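Local coordinates for protein gamma-glutamyltranspeptidase (Streptomyces lincolnensis, PDB 6J3A) that probably acts as a gamma-glutamyltransferase-like enzyme of the Ntn-hydrolase superfamily, related to LmbA, at residues N35-A40 and L65-G70; L118-G123 and A207-A212; T256-A261 and G274-G279; L511-A516 and Q530-A535. All coordinates share one frame; numbering follows the deposited sequence.

Interaction 1: N35-A40 and L65-G70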
loop_
_atom_site.group_PDB
_atom_site.type_symbol
_atom_site.label_atom_id
_atom_site.label_comp_id
_atom_site.label_asym_id
_atom_site.label_seq_id
_atom_site.Cartn_x
_atom_site.Cartn_y
_atom_site.Cartn_z
ATOM N N ASN A 35 -18.418 -3.600 10.348
ATOM C CA ASN A 35 -18.866 -3.002 9.087
ATOM C C ASN A 35 -18.082 -1.732 8.792
ATOM O O ASN A 35 -17.191 -1.379 9.556
ATOM C CB ASN A 35 -20.397 -2.795 9.087
ATOM C CG ASN A 35 -20.872 -1.752 10.083
ATOM O OD1 ASN A 35 -20.187 -0.778 10.376
ATOM N ND2 ASN A 35 -22.079 -1.949 10.590
ATOM N N ALA A 36 -18.405 -1.056 7.690
ATOM C CA ALA A 36 -17.665 0.141 7.258
ATOM C C ALA A 36 -17.687 1.262 8.293
ATOM O O ALA A 36 -16.755 2.060 8.383
ATOM C CB ALA A 36 -18.203 0.652 5.927
ATOM N N TYR A 37 -18.760 1.299 9.074
ATOM C CA TYR A 37 -18.975 2.343 10.064
ATOM C C TYR A 37 -18.166 2.048 11.321
ATOM O O TYR A 37 -17.434 2.924 11.780
ATOM C CB TYR A 37 -20.484 2.545 10.309
ATOM C CG TYR A 37 -21.194 2.697 8.978
ATOM C CD1 TYR A 37 -20.851 3.725 8.098
ATOM C CD2 TYR A 37 -22.117 1.753 8.542
ATOM C CE1 TYR A 37 -21.447 3.836 6.852
ATOM C CE2 TYR A 37 -22.720 1.859 7.296
ATOM C CZ TYR A 37 -22.378 2.902 6.455
ATOM O OH TYR A 37 -22.979 3.009 5.223
ATOM N N ASP A 38 -18.260 0.821 11.844
ATOM C CA ASP A 38 -17.347 0.363 12.897
ATOM C C ASP A 38 -15.907 0.708 12.519
ATOM O O ASP A 38 -15.141 1.259 13.319
ATOM C CB ASP A 38 -17.413 -1.145 13.064
ATOM C CG ASP A 38 -18.747 -1.625 13.547
ATOM O OD1 ASP A 38 -19.224 -1.132 14.581
ATOM O OD2 ASP A 38 -19.328 -2.531 12.904
ATOM N N ALA A 39 -15.554 0.368 11.287
ATOM C CA ALA A 39 -14.198 0.546 10.796
ATOM C C ALA A 39 -13.777 2.000 10.836
ATOM O O ALA A 39 -12.713 2.330 11.349
ATOM C CB ALA A 39 -14.085 0.016 9.378
ATOM N N ALA A 40 -14.627 2.860 10.297
ATOM C CA ALA A 40 -14.313 4.276 10.185
ATOM C C ALA A 40 -14.163 4.954 11.550
ATOM O O ALA A 40 -13.312 5.835 11.717
ATOM C CB ALA A 40 -15.372 4.974 9.366
ATOM N N LEU A 65 -22.453 8.976 4.499
ATOM C CA LEU A 65 -22.690 7.544 4.564
ATOM C C LEU A 65 -23.634 7.112 3.439
ATOM O O LEU A 65 -24.523 7.861 3.031
ATOM C CB LEU A 65 -23.209 7.119 5.942
ATOM C CG LEU A 65 -24.346 7.888 6.628
ATOM C CD1 LEU A 65 -25.048 6.983 7.638
ATOM C CD2 LEU A 65 -23.867 9.156 7.330
ATOM N N ALA A 66 -23.405 5.907 2.931
ATOM C CA ALA A 66 -24.214 5.326 1.868
ATOM C C ALA A 66 -24.417 3.858 2.201
ATOM O O ALA A 66 -23.745 3.008 1.614
ATOM C CB ALA A 66 -23.515 5.476 0.527
ATOM N N PRO A 67 -25.330 3.552 3.162
ATOM C CA PRO A 67 -25.627 2.150 3.532
ATOM C C PRO A 67 -26.122 1.332 2.331
ATOM O O PRO A 67 -26.814 1.864 1.472
ATOM C CB PRO A 67 -26.719 2.271 4.613
ATOM C CG PRO A 67 -26.785 3.712 4.986
ATOM C CD PRO A 67 -26.259 4.491 3.816
ATOM N N ALA A 68 -25.753 0.058 2.281
ATOM C CA ALA A 68 -25.977 -0.795 1.109
ATOM C C ALA A 68 -27.317 -0.541 0.413
ATOM O O ALA A 68 -27.356 -0.127 -0.752
ATOM C CB ALA A 68 -25.849 -2.259 1.498
ATOM N N GLY A 69 -28.401 -0.751 1.146
ATOM C CA GLY A 69 -29.742 -0.615 0.577
ATOM C C GLY A 69 -30.192 0.817 0.312
ATOM O O GLY A 69 -30.603 1.152 -0.799
ATOM N N GLY A 70 -30.088 1.667 1.329
ATOM C CA GLY A 70 -30.814 2.942 1.360
ATOM C C GLY A 70 -30.143 4.215 0.854
ATOM O O GLY A 70 -29.287 4.194 -0.037
#
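Tyr37 reaches across from the first turn of its helix and brings one ring margin to Leu65 and its hydroxyl to Pro67, where strand 61-66 runs out into a turn. Tyr37 CE1 packs on Leu65 CB at 3.8 Å, the two side chains crossing nearly at right angles, and Pro67 CA sits at the ring edge close to its plane. CB already points toward the strand end, and with CG anti to its own carbonyl carbon (chi1 -50°) the ring is carried to Leu65 and the hydroxyl to the Ala66-Pro67 peptide. Tyr37 OH lies 3.2 Å from Pro67 N, but a proline nitrogen has no hydrogen to share; the hydroxyl instead bonds to Met433 O. This buried end is the tight part. Past Pro67 the turn through Ala68, Gly69 and Gly70 is exposed and takes no part in the packing. Behind the tyrosine, Asn35 and Asp38 form a capping box: Asp38 N donates to Asn35 OD1 at 2.9 Å, and Asn35 N returns a bond to Asp38 OD2. The contact thus joins the start of helix 36-50 to the end of strand 61-66, with Leu118 of helix 111-122 touching Tyr37 and strand 424-428 lying against Asn35 and Ala36.

Interaction 2: L118-G123 and A207-A212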
loop_
_atom_site.group_PDB
_atom_site.type_symbol
_atom_site.label_atom_id
_atom_site.label_comp_id
_atom_site.label_asym_id
_atom_site.label_seq_id
_atom_site.Cartn_x
_atom_site.Cartn_y
_atom_site.Cartn_z
ATOM N N LEU A 118 -22.675 7.686 14.745
ATOM C CA LEU A 118 -22.397 6.709 13.699
ATOM C C LEU A 118 -22.331 5.295 14.267
ATOM O O LEU A 118 -23.030 4.399 13.806
ATOM C CB LEU A 118 -21.099 7.053 12.971
ATOM C CG LEU A 118 -20.893 6.299 11.649
ATOM C CD1 LEU A 118 -21.893 6.700 10.571
ATOM C CD2 LEU A 118 -19.486 6.532 11.140
ATOM N N LEU A 119 -21.506 5.119 15.284
ATOM C CA LEU A 119 -21.383 3.835 15.951
ATOM C C LEU A 119 -22.733 3.328 16.474
ATOM O O LEU A 119 -23.069 2.170 16.301
ATOM C CB LEU A 119 -20.362 3.921 17.095
ATOM C CG LEU A 119 -19.778 2.612 17.648
ATOM C CD1 LEU A 119 -19.100 1.787 16.564
ATOM C CD2 LEU A 119 -18.785 2.894 18.763
ATOM N N ARG A 120 -23.516 4.208 17.076
ATOM C CA ARG A 120 -24.771 3.810 17.707
ATOM C C ARG A 120 -25.831 3.388 16.695
ATOM O O ARG A 120 -26.520 2.382 16.898
ATOM C CB ARG A 120 -25.311 4.952 18.565
ATOM C CG ARG A 120 -26.505 4.567 19.431
ATOM C CD ARG A 120 -27.259 5.779 19.932
ATOM N NE ARG A 120 -27.814 6.567 18.829
ATOM C CZ ARG A 120 -28.679 7.571 18.953
ATOM N NH1 ARG A 120 -29.130 7.956 20.145
ATOM N NH2 ARG A 120 -29.104 8.200 17.860
ATOM N N ASP A 121 -25.967 4.173 15.628
ATOM C CA ASP A 121 -27.013 3.962 14.618
ATOM C C ASP A 121 -26.635 2.943 13.542
ATOM O O ASP A 121 -27.460 2.104 13.179
ATOM C CB ASP A 121 -27.408 5.296 13.958
ATOM C CG ASP A 121 -28.153 6.230 14.906
ATOM O OD1 ASP A 121 -28.465 5.836 16.046
ATOM O OD2 ASP A 121 -28.437 7.373 14.510
ATOM N N HIS A 122 -25.402 3.012 13.042
ATOM C CA HIS A 122 -24.977 2.199 11.885
ATOM C C HIS A 122 -23.879 1.159 12.132
ATOM O O HIS A 122 -23.585 0.356 11.250
ATOM C CB HIS A 122 -24.557 3.134 10.759
ATOM C CG HIS A 122 -25.633 4.087 10.358
ATOM N ND1 HIS A 122 -26.591 3.768 9.422
ATOM C CD2 HIS A 122 -25.934 5.331 10.799
ATOM C CE1 HIS A 122 -27.425 4.784 9.287
ATOM N NE2 HIS A 122 -27.047 5.746 10.110
ATOM N N GLY A 123 -23.291 1.164 13.321
ATOM C CA GLY A 123 -22.276 0.193 13.684
ATOM C C GLY A 123 -22.859 -1.021 14.386
ATOM O O GLY A 123 -24.041 -1.053 14.737
ATOM N N ALA A 207 -26.488 1.730 24.762
ATOM C CA ALA A 207 -26.543 2.526 25.983
ATOM C C ALA A 207 -25.159 3.012 26.385
ATOM O O ALA A 207 -25.027 4.107 26.948
ATOM C CB ALA A 207 -27.171 1.728 27.118
ATOM N N GLN A 208 -24.144 2.191 26.100
ATOM C CA GLN A 208 -22.749 2.507 26.422
ATOM C C GLN A 208 -22.261 3.698 25.627
ATOM O O GLN A 208 -21.577 4.574 26.162
ATOM C CB GLN A 208 -21.836 1.319 26.120
ATOM C CG GLN A 208 -22.106 0.095 26.980
ATOM C CD GLN A 208 -21.092 -1.015 26.781
ATOM O OE1 GLN A 208 -20.748 -1.373 25.654
ATOM N NE2 GLN A 208 -20.618 -1.574 27.881
ATOM N N ILE A 209 -22.606 3.702 24.343
ATOM C CA ILE A 209 -22.282 4.798 23.437
ATOM C C ILE A 209 -23.025 6.070 23.852
ATOM O O ILE A 209 -22.442 7.144 23.890
ATOM C CB ILE A 209 -22.584 4.405 21.970
ATOM C CG1 ILE A 209 -21.594 3.330 21.502
ATOM C CG2 ILE A 209 -22.470 5.591 21.030
ATOM C CD1 ILE A 209 -22.120 2.453 20.386
ATOM N N GLU A 210 -24.306 5.934 24.174
ATOM C CA GLU A 210 -25.125 7.062 24.631
ATOM C C GLU A 210 -24.611 7.650 25.952
ATOM O O GLU A 210 -24.585 8.874 26.119
ATOM C CB GLU A 210 -26.590 6.628 24.771
ATOM C CG GLU A 210 -27.590 7.776 24.827
ATOM C CD GLU A 210 -27.659 8.576 23.539
ATOM O OE1 GLU A 210 -27.721 7.968 22.448
ATOM O OE2 GLU A 210 -27.656 9.824 23.619
ATOM N N ALA A 211 -24.204 6.782 26.880
ATOM C CA ALA A 211 -23.551 7.220 28.132
ATOM C C ALA A 211 -22.232 7.940 27.870
ATOM O O ALA A 211 -21.928 8.934 28.525
ATOM C CB ALA A 211 -23.318 6.045 29.061
ATOM N N ALA A 212 -21.458 7.430 26.913
ATOM C CA ALA A 212 -20.223 8.083 26.462
ATOM C C ALA A 212 -20.460 9.466 25.850
ATOM O O ALA A 212 -19.636 10.369 26.006
ATOM C CB ALA A 212 -19.498 7.200 25.465
#
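Glu210 OE1 takes a short charged hydrogen bond from Arg120 NH1, 2.7 Å long but bent, with an N-H...O angle of 134°. The donor comes in on the syn side of the carboxylate, out of its plane, and the carboxylate and guanidinium planes stand 41° apart. On its other side the same guanidinium holds Asp121: Arg120 NE meets Asp121 OD1 at 3.0 Å from above that carboxylate, and NH2 adds a weak bond to the same oxygen. One arginine therefore links two acids in a salt-bridge network, a bend at its chi3 turning the guanidinium toward both. Two acceptors should help fix its rotation, and the positive charge probably eases the repulsion between the acids; Glu210 OE2 has a further partner in Arg213.

Beneath this partly exposed polar layer the contact is greasy. Ile209 CD1 presses on Leu119 CG at 3.6 Å, the side chains crossing at about a right angle, while Ile209 CG2 rests on Arg120 CB at 3.8 Å. The helical segments run nearly antiparallel, at 153°, with their axes 9.4 Å apart. Helix 36-50 also packs on helix 111-122, Tyr37 touching Leu118 and Asp38 touching Leu119, whereas helix 205-217 leans on helix 186-200; Leu127 of helix 127-140 touches both Leu119 and Ala212.

Interaction 3: T256-A261 and G274-G279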
loop_
_atom_site.group_PDB
_atom_site.type_symbol
_atom_site.label_atom_id
_atom_site.label_comp_id
_atom_site.label_asym_id
_atom_site.label_seq_id
_atom_site.Cartn_x
_atom_site.Cartn_y
_atom_site.Cartn_z
ATOM N N THR A 256 -26.037 16.035 14.152
ATOM C CA THR A 256 -27.325 15.836 13.481
ATOM C C THR A 256 -27.148 15.210 12.111
ATOM O O THR A 256 -26.047 15.239 11.557
ATOM C CB THR A 256 -28.071 17.164 13.293
ATOM O OG1 THR A 256 -27.203 18.114 12.665
ATOM C CG2 THR A 256 -28.523 17.699 14.628
ATOM N N TYR A 257 -28.248 14.674 11.576
ATOM C CA TYR A 257 -28.293 14.075 10.236
ATOM C C TYR A 257 -28.914 15.040 9.227
ATOM O O TYR A 257 -29.740 15.868 9.588
ATOM C CB TYR A 257 -29.115 12.792 10.243
ATOM C CG TYR A 257 -28.441 11.576 10.849
ATOM C CD1 TYR A 257 -27.383 10.927 10.199
ATOM C CD2 TYR A 257 -28.897 11.036 12.056
ATOM C CE1 TYR A 257 -26.788 9.792 10.751
ATOM C CE2 TYR A 257 -28.308 9.907 12.612
ATOM C CZ TYR A 257 -27.260 9.284 11.958
ATOM O OH TYR A 257 -26.673 8.166 12.508
ATOM N N GLU A 258 -28.518 14.918 7.960
ATOM C CA GLU A 258 -29.033 15.767 6.876
ATOM C C GLU A 258 -29.073 15.047 5.547
ATOM O O GLU A 258 -28.367 14.066 5.334
ATOM C CB GLU A 258 -28.167 17.004 6.709
ATOM C CG GLU A 258 -28.378 17.995 7.817
ATOM C CD GLU A 258 -27.424 19.153 7.770
ATOM O OE1 GLU A 258 -26.782 19.381 6.714
ATOM O OE2 GLU A 258 -27.344 19.842 8.810
ATOM N N ALA A 259 -29.910 15.550 4.652
ATOM C CA ALA A 259 -29.860 15.144 3.270
ATOM C C ALA A 259 -28.589 15.774 2.724
ATOM O O ALA A 259 -28.221 16.872 3.149
ATOM C CB ALA A 259 -31.073 15.659 2.510
ATOM N N PRO A 260 -27.918 15.092 1.784
ATOM C CA PRO A 260 -26.780 15.705 1.106
ATOM C C PRO A 260 -27.221 16.720 0.070
ATOM O O PRO A 260 -28.344 16.667 -0.405
ATOM C CB PRO A 260 -26.122 14.522 0.393
ATOM C CG PRO A 260 -27.253 13.583 0.122
ATOM C CD PRO A 260 -28.163 13.716 1.308
ATOM N N ALA A 261 -26.330 17.645 -0.258
ATOM C CA ALA A 261 -26.450 18.446 -1.467
ATOM C C ALA A 261 -25.969 17.558 -2.604
ATOM O O ALA A 261 -24.985 16.843 -2.458
ATOM C CB ALA A 261 -25.601 19.702 -1.361
ATOM N N GLY A 274 -24.036 19.941 2.895
ATOM C CA GLY A 274 -24.733 21.211 2.632
ATOM C C GLY A 274 -23.871 22.458 2.748
ATOM O O GLY A 274 -22.752 22.396 3.258
ATOM N N PRO A 275 -24.405 23.620 2.323
ATOM C CA PRO A 275 -23.595 24.848 2.159
ATOM C C PRO A 275 -23.072 25.506 3.444
ATOM O O PRO A 275 -22.351 26.507 3.358
ATOM C CB PRO A 275 -24.532 25.793 1.406
ATOM C CG PRO A 275 -25.904 25.334 1.775
ATOM C CD PRO A 275 -25.848 23.911 2.269
ATOM N N TRP A 276 -23.423 24.959 4.610
ATOM C CA TRP A 276 -22.649 25.204 5.850
ATOM C C TRP A 276 -21.196 24.668 5.752
ATOM O O TRP A 276 -20.327 25.064 6.534
ATOM C CB TRP A 276 -23.357 24.634 7.101
ATOM C CG TRP A 276 -23.678 23.180 7.006
ATOM C CD1 TRP A 276 -24.855 22.642 6.594
ATOM C CD2 TRP A 276 -22.812 22.073 7.305
ATOM N NE1 TRP A 276 -24.785 21.267 6.607
ATOM C CE2 TRP A 276 -23.543 20.890 7.040
ATOM C CE3 TRP A 276 -21.492 21.963 7.773
ATOM C CZ2 TRP A 276 -23.002 19.610 7.232
ATOM C CZ3 TRP A 276 -20.948 20.679 7.961
ATOM C CH2 TRP A 276 -21.708 19.525 7.693
ATOM N N SER A 277 -20.955 23.741 4.825
ATOM C CA SER A 277 -19.610 23.408 4.376
ATOM C C SER A 277 -19.336 24.106 3.043
ATOM O O SER A 277 -20.237 24.683 2.451
ATOM C CB SER A 277 -19.481 21.894 4.215
ATOM O OG SER A 277 -20.096 21.455 3.011
ATOM N N GLN A 278 -18.102 24.027 2.554
ATOM C CA GLN A 278 -17.812 24.399 1.155
ATOM C C GLN A 278 -18.261 23.329 0.145
ATOM O O GLN A 278 -18.089 23.515 -1.068
ATOM C CB GLN A 278 -16.314 24.687 0.945
ATOM C CG GLN A 278 -15.380 23.473 1.055
ATOM C CD GLN A 278 -13.959 23.736 0.560
ATOM O OE1 GLN A 278 -13.008 23.165 1.079
ATOM N NE2 GLN A 278 -13.813 24.579 -0.462
ATOM N N GLY A 279 -18.802 22.213 0.637
ATOM C CA GLY A 279 -19.150 21.048 -0.187
ATOM C C GLY A 279 -19.758 21.356 -1.539
ATOM O O GLY A 279 -19.256 20.900 -2.579
#
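Glu258 and Trp276 meet with their flat groups almost perpendicular, the carboxylate and indole planes 86° apart, where the side chain of Glu258 on strand 256-265 meets a type I beta turn. That turn runs from Gly274 to Ser277, in the loop between strand 268-272 and helix 280-288 of this chain of the gamma-glutamyltranspeptidase family, in the Ntn-hydrolase clan. Trp276 presents its indole edge: NE1 donates to Glu258 OE1 at 2.7 Å, with an N-H...O angle of 152°, and the oxygen lies slightly tilted from the ring plane. OE1 receives it on its syn lone pair, the side facing OE2. The glutamate gets there by stretching out beyond CG (chi2 173°), its carboxylate carried well off the strand. OE2 is bound in turn by Arg478, which also makes a cation-pi contact with the indole, so a single arginine serves both members of the pair and probably favours the ionised form of the glutamate. A phenylalanine in place of Trp276 would probably leave Glu258 OE1 without its N-H donor, the carboxylate then being held mainly by Arg478.

The indole is backed by its own turn, for Gly274 O and Ser277 CB both lie over one of its faces, toward the rim. Alongside, Ala261 CB makes a looser contact with Gly274 CA. The turn itself is pinned at Gly274 O, which accepts from Ser277 N and from Ser277 OG; that hydroxyl also caps the approach to the next helix, accepting from Gly279 N at 2.8 Å.

Interaction 4: L511-A516 and Q530-A535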
loop_
_atom_site.group_PDB
_atom_site.type_symbol
_atom_site.label_atom_id
_atom_site.label_comp_id
_atom_site.label_asym_id
_atom_site.label_seq_id
_atom_site.Cartn_x
_atom_site.Cartn_y
_atom_site.Cartn_z
ATOM N N LEU A 511 -12.496 17.857 -7.335
ATOM C CA LEU A 511 -13.088 18.081 -8.654
ATOM C C LEU A 511 -12.183 17.527 -9.748
ATOM O O LEU A 511 -12.656 16.835 -10.645
ATOM C CB LEU A 511 -13.366 19.557 -8.943
ATOM C CG LEU A 511 -14.014 19.689 -10.341
ATOM C CD1 LEU A 511 -15.527 19.671 -10.241
ATOM C CD2 LEU A 511 -13.513 20.898 -11.109
ATOM N N HIS A 512 -10.889 17.823 -9.667
ATOM C CA HIS A 512 -9.954 17.340 -10.692
ATOM C C HIS A 512 -9.938 15.807 -10.679
ATOM O O HIS A 512 -10.082 15.159 -11.726
ATOM C CB HIS A 512 -8.547 17.929 -10.509
ATOM C CG HIS A 512 -8.543 19.403 -10.244
ATOM N ND1 HIS A 512 -9.530 20.237 -10.712
ATOM C CD2 HIS A 512 -7.693 20.186 -9.539
ATOM C CE1 HIS A 512 -9.284 21.472 -10.313
ATOM N NE2 HIS A 512 -8.174 21.468 -9.599
ATOM N N PHE A 513 -9.821 15.240 -9.484
ATOM C CA PHE A 513 -9.850 13.788 -9.296
ATOM C C PHE A 513 -11.099 13.128 -9.873
ATOM O O PHE A 513 -10.994 12.230 -10.708
ATOM C CB PHE A 513 -9.760 13.481 -7.811
ATOM C CG PHE A 513 -10.063 12.065 -7.460
ATOM C CD1 PHE A 513 -9.154 11.067 -7.743
ATOM C CD2 PHE A 513 -11.250 11.734 -6.829
ATOM C CE1 PHE A 513 -9.423 9.753 -7.404
ATOM C CE2 PHE A 513 -11.527 10.424 -6.486
ATOM C CZ PHE A 513 -10.611 9.432 -6.772
ATOM N N PHE A 514 -12.268 13.576 -9.418
ATOM C CA PHE A 514 -13.543 12.999 -9.852
ATOM C C PHE A 514 -13.738 13.048 -11.360
ATOM O O PHE A 514 -14.219 12.078 -11.942
ATOM C CB PHE A 514 -14.720 13.691 -9.184
ATOM C CG PHE A 514 -16.054 13.312 -9.771
ATOM C CD1 PHE A 514 -16.750 12.208 -9.285
ATOM C CD2 PHE A 514 -16.610 14.060 -10.806
ATOM C CE1 PHE A 514 -17.976 11.863 -9.816
ATOM C CE2 PHE A 514 -17.833 13.716 -11.345
ATOM C CZ PHE A 514 -18.519 12.617 -10.849
ATOM N N LEU A 515 -13.401 14.175 -11.984
ATOM C CA LEU A 515 -13.435 14.260 -13.456
ATOM C C LEU A 515 -12.446 13.285 -14.113
ATOM O O LEU A 515 -12.768 12.609 -15.102
ATOM C CB LEU A 515 -13.175 15.693 -13.951
ATOM C CG LEU A 515 -14.262 16.741 -13.661
ATOM C CD1 LEU A 515 -13.849 18.097 -14.208
ATOM C CD2 LEU A 515 -15.611 16.352 -14.235
ATOM N N ALA A 516 -11.246 13.199 -13.560
ATOM C CA ALA A 516 -10.287 12.225 -14.059
ATOM C C ALA A 516 -10.858 10.807 -13.972
ATOM O O ALA A 516 -10.796 10.068 -14.951
ATOM C CB ALA A 516 -8.973 12.336 -13.319
ATOM N N GLN A 530 -6.267 5.067 -8.859
ATOM C CA GLN A 530 -4.886 5.465 -8.554
ATOM C C GLN A 530 -4.233 6.305 -9.663
ATOM O O GLN A 530 -3.455 7.207 -9.370
ATOM C CB GLN A 530 -4.013 4.252 -8.213
ATOM C CG GLN A 530 -2.620 4.596 -7.693
ATOM C CD GLN A 530 -2.625 5.239 -6.321
ATOM O OE1 GLN A 530 -3.210 4.703 -5.373
ATOM N NE2 GLN A 530 -1.942 6.380 -6.194
ATOM N N GLY A 531 -4.548 6.013 -10.920
ATOM C CA GLY A 531 -4.049 6.815 -12.034
ATOM C C GLY A 531 -4.580 8.236 -11.964
ATOM O O GLY A 531 -3.885 9.190 -12.342
ATOM N N ALA A 532 -5.818 8.372 -11.480
ATOM C CA ALA A 532 -6.430 9.683 -11.262
ATOM C C ALA A 532 -5.748 10.421 -10.109
ATOM O O ALA A 532 -5.462 11.606 -10.217
ATOM C CB ALA A 532 -7.922 9.547 -11.003
ATOM N N ILE A 533 -5.464 9.707 -9.023
ATOM C CA ILE A 533 -4.737 10.272 -7.885
ATOM C C ILE A 533 -3.306 10.677 -8.236
ATOM O O ILE A 533 -2.886 11.784 -7.909
ATOM C CB ILE A 533 -4.703 9.286 -6.707
ATOM C CG1 ILE A 533 -6.119 9.143 -6.125
ATOM C CG2 ILE A 533 -3.719 9.763 -5.644
ATOM C CD1 ILE A 533 -6.259 8.173 -4.973
ATOM N N ASP A 534 -2.558 9.752 -8.846
ATOM C CA ASP A 534 -1.201 10.018 -9.362
ATOM C C ASP A 534 -1.173 11.212 -10.299
ATOM O O ASP A 534 -0.212 11.973 -10.281
ATOM C CB ASP A 534 -0.630 8.814 -10.127
ATOM C CG ASP A 534 -0.042 7.733 -9.217
ATOM O OD1 ASP A 534 -0.339 7.685 -8.000
ATOM O OD2 ASP A 534 0.718 6.899 -9.756
ATOM N N ALA A 535 -2.219 11.383 -11.109
ATOM C CA ALA A 535 -2.250 12.455 -12.105
ATOM C C ALA A 535 -1.790 13.797 -11.517
ATOM O O ALA A 535 -2.150 14.135 -10.376
ATOM C CB ALA A 535 -3.637 12.596 -12.705
#
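Ala516 and Ala532 face each other methyl to methyl in a roughly antiparallel helix pair, helix 506-519 against helix 529-534, whose segments meet at 143° between their directions. Small residues at this point let the backbones come close: the axes are 8.8 Å apart, and Ala516 CB touches Ala532 CB at 3.8 Å. One turn back, Phe513 supplies the bulk, its ring swung out with CG opposite the backbone N (chi1 168°). The Ala532 methyl is the bump, set in the notch between the Ala516 methyl and the CD1 margin of that ring. Phe513 and Ile533 lie side by side, pointing the same way; Ala532 CB and Ile533 CG1 meet the ring margin obliquely, at CD1 and CE1. A wholly apolar, buried join results. An alanine replacing Phe513 would probably open a gap beside Ala532 and Ile533 and remove a partner of Phe498 on strand 493-499, whose ring meets that of Phe513. Away from the interface, Gln530 NE2 bonds to Asp534 OD1 one turn on. The closest approach between the two segments is Phe513 CE1 to Ile533 CG1, 3.6 Å.

How the interactions relate
Interactions 1, 3 and 4 are buried, while interaction 2 is only partly so, and its chemistry follows: a salt-bridge network lies over an apolar layer. Interaction 4 is purely apolar, helix on helix; interaction 1 sets one aromatic side chain on a strand end, and interaction 3 ties a strand to a turn through a glutamate and an indole. Interactions 1 and 3 share a run of neighbouring strands, 73-77 lying between 61-66 and 256-265. The first three form a chain of contacts. Asn35 ND2 probably bonds to His122 O, joining interactions 1 and 2, and Asp121 OD2 probably to Tyr257 OH, joining 2 and 3. Interaction 4 stands apart, its nearest atoms about 9 Å from interaction 3.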